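Local atomic coordinates of oxidoreductase (Ralstonia eutropha, PDB entry 3HJ9), a protein that binds flavin mononucleotide and, as a member of the nitroreductase family, is probably an FMN-dependent oxidoreductase. Residues 29-35 / 62-67. Sequence-based numbering, arbitrary orientation.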
loop_
_atom_site.group_PDB
_atom_site.type_symbol
_atom_site.label_atom_id
_atom_site.label_comp_id
_atom_site.label_asym_id
_atom_site.label_seq_id
_atom_site.Cartn_x
_atom_site.Cartn_y
_atom_site.Cartn_z
ATOM N N ILE A 29 -8.762 -23.152 10.707
ATOM C CA ILE A 29 -9.954 -22.360 11.008
ATOM C C ILE A 29 -10.570 -22.005 9.640
ATOM O O ILE A 29 -9.913 -21.353 8.829
ATOM C CB ILE A 29 -9.675 -21.089 11.820
ATOM C CG1 ILE A 29 -9.025 -21.429 13.168
ATOM C CG2 ILE A 29 -10.988 -20.328 12.074
ATOM C CD1 ILE A 29 -8.578 -20.214 13.961
ATOM N N THR A 30 -11.784 -22.512 9.375
ATOM C CA THR A 30 -12.500 -22.205 8.132
ATOM C C THR A 30 -13.187 -20.859 8.348
ATOM O O THR A 30 -13.700 -20.572 9.433
ATOM C CB THR A 30 -13.510 -23.292 7.751
ATOM O OG1 THR A 30 -14.354 -23.556 8.873
ATOM C CG2 THR A 30 -12.786 -24.579 7.349
ATOM N N LEU A 31 -13.167 -20.024 7.330
ATOM C CA LEU A 31 -13.735 -18.686 7.388
ATOM C C LEU A 31 -14.980 -18.624 6.499
ATOM O O LEU A 31 -15.004 -19.247 5.431
ATOM C CB LEU A 31 -12.701 -17.690 6.881
ATOM C CG LEU A 31 -11.373 -17.621 7.633
ATOM C CD1 LEU A 31 -10.368 -16.860 6.821
ATOM C CD2 LEU A 31 -11.565 -16.971 9.032
ATOM N N PRO A 32 -16.005 -17.844 6.912
ATOM C CA PRO A 32 -17.202 -17.732 6.066
ATOM C C PRO A 32 -16.930 -16.905 4.820
ATOM O O PRO A 32 -15.950 -16.131 4.788
ATOM C CB PRO A 32 -18.217 -17.051 6.995
ATOM C CG PRO A 32 -17.384 -16.255 7.912
ATOM C CD PRO A 32 -16.183 -17.100 8.174
ATOM N N GLU A 33 -17.761 -17.091 3.794
ATOM C CA GLU A 33 -17.590 -16.357 2.535
ATOM C C GLU A 33 -17.698 -14.862 2.768
ATOM O O GLU A 33 -18.607 -14.437 3.451
ATOM C CB GLU A 33 -18.633 -16.738 1.464
ATOM C CG GLU A 33 -18.321 -18.016 0.758
ATOM C CD GLU A 33 -19.121 -18.193 -0.526
ATOM O OE1 GLU A 33 -20.388 -18.209 -0.446
ATOM O OE2 GLU A 33 -18.461 -18.333 -1.605
ATOM N N PRO A 34 -16.779 -14.065 2.201
ATOM C CA PRO A 34 -16.866 -12.614 2.380
ATOM C C PRO A 34 -18.028 -11.956 1.570
ATOM O O PRO A 34 -18.404 -12.494 0.519
ATOM C CB PRO A 34 -15.489 -12.139 1.899
ATOM C CG PRO A 34 -15.107 -13.116 0.858
ATOM C CD PRO A 34 -15.678 -14.442 1.298
ATOM N N ASP A 35 -18.609 -10.863 2.106
ATOM C CA ASP A 35 -19.690 -10.129 1.409
ATOM C C ASP A 35 -19.093 -9.383 0.206
ATOM O O ASP A 35 -17.943 -9.004 0.202
ATOM C CB ASP A 35 -20.444 -9.144 2.333
ATOM C CG ASP A 35 -21.770 -8.652 1.724
ATOM O OD1 ASP A 35 -22.143 -7.477 1.902
ATOM O OD2 ASP A 35 -22.429 -9.441 1.029
ATOM N N LEU A 62 -15.990 -13.780 13.803
ATOM C CA LEU A 62 -15.473 -14.554 12.672
ATOM C C LEU A 62 -15.739 -13.880 11.321
ATOM O O LEU A 62 -14.874 -13.917 10.446
ATOM C CB LEU A 62 -16.029 -15.985 12.692
ATOM C CG LEU A 62 -15.355 -17.029 11.806
ATOM C CD1 LEU A 62 -13.901 -17.262 12.217
ATOM C CD2 LEU A 62 -16.165 -18.322 11.912
ATOM N N LYS A 63 -16.908 -13.247 11.172
ATOM C CA LYS A 63 -17.260 -12.504 9.943
ATOM C C LYS A 63 -16.252 -11.393 9.647
ATOM O O LYS A 63 -15.856 -11.217 8.499
ATOM C CB LYS A 63 -18.675 -11.894 10.034
ATOM C CG LYS A 63 -19.213 -11.201 8.728
ATOM C CD LYS A 63 -20.623 -10.598 8.954
ATOM C CE LYS A 63 -21.200 -9.853 7.732
ATOM N NZ LYS A 63 -20.344 -8.735 7.243
ATOM N N GLN A 64 -15.855 -10.650 10.681
ATOM C CA GLN A 64 -14.898 -9.572 10.534
ATOM C C GLN A 64 -13.499 -10.099 10.286
ATOM O O GLN A 64 -12.803 -9.551 9.440
ATOM C CB GLN A 64 -14.903 -8.595 11.700
ATOM C CG GLN A 64 -16.100 -7.656 11.709
ATOM C CD GLN A 64 -15.970 -6.545 12.746
ATOM O OE1 GLN A 64 -15.148 -6.627 13.669
ATOM N NE2 GLN A 64 -16.801 -5.505 12.609
ATOM N N LEU A 65 -13.074 -11.143 11.009
ATOM C CA LEU A 65 -11.751 -11.739 10.727
ATOM C C LEU A 65 -11.666 -12.164 9.251
ATOM O O LEU A 65 -10.676 -11.898 8.569
ATOM C CB LEU A 65 -11.492 -12.930 11.631
ATOM C CG LEU A 65 -10.148 -13.658 11.539
ATOM C CD1 LEU A 65 -8.966 -12.697 11.747
ATOM C CD2 LEU A 65 -10.164 -14.827 12.563
ATOM N N SER A 66 -12.738 -12.776 8.766
ATOM C CA SER A 66 -12.831 -13.242 7.383
ATOM C C SER A 66 -12.697 -12.126 6.368
ATOM O O SER A 66 -11.874 -12.212 5.456
ATOM C CB SER A 66 -14.159 -13.967 7.167
ATOM O OG SER A 66 -14.396 -14.245 5.799
ATOM N N GLU A 67 -13.517 -11.090 6.525
ATOM C CA GLU A 67 -13.507 -9.952 5.606
ATOM C C GLU A 67 -12.174 -9.171 5.604
ATOM O O GLU A 67 -11.708 -8.771 4.554
ATOM C CB GLU A 67 -14.725 -9.049 5.844
ATOM C CG GLU A 67 -16.041 -9.734 5.487
ATOM C CD GLU A 67 -17.261 -8.884 5.731
ATOM O OE1 GLU A 67 -17.169 -7.891 6.491
ATOM O OE2 GLU A 67 -18.318 -9.204 5.147
#
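In this nitroreductase-type fold the chain leaves strand 28-30, outermost in this chain's antiparallel sheet, as an extended, proline-containing segment, and 31-35 runs across the first turns of helix 62-73. Apolar packing starts at the strand, where CG2 of Ile-29 approaches CD1 of Leu-62 at 4.2 Å. The same CD1 meets CD2 of Leu-31 at 4.0 Å, the two leucine side chains crossing at a slant. Leu-62 holds CG anti to the backbone N (chi1 -165°), which sets its branch point against the ring of Pro-32, CG to CD 3.7 Å. The same CD, with CG beside it, also rests on CB of Ser-66, one helical turn on. Ser-66 OG donates a short hydrogen bond of 2.6 Å to Pro-32 O, tilted a little from the carbonyl plane with a C=O...OG angle of 153°; His-112 NE2 is a second hydrogen-bond partner of this hydroxyl. Farther along, CG of Glu-67 packs against CA and CB of Pro-34, which also packs on Trp-47 of the second subunit, so the segment reaches the dimer interface. The buried Glu-67 carboxylate is shared: OE1 is hydrogen-bonded to Tyr-174 OH, while OE2 accepts a weak hydrogen bond from Asp-35 N at 3.5 Å. Lys-63 NZ forms a salt bridge to that same OE2 at 3.0 Å, coming from above the carboxylate plane, 40° out of it.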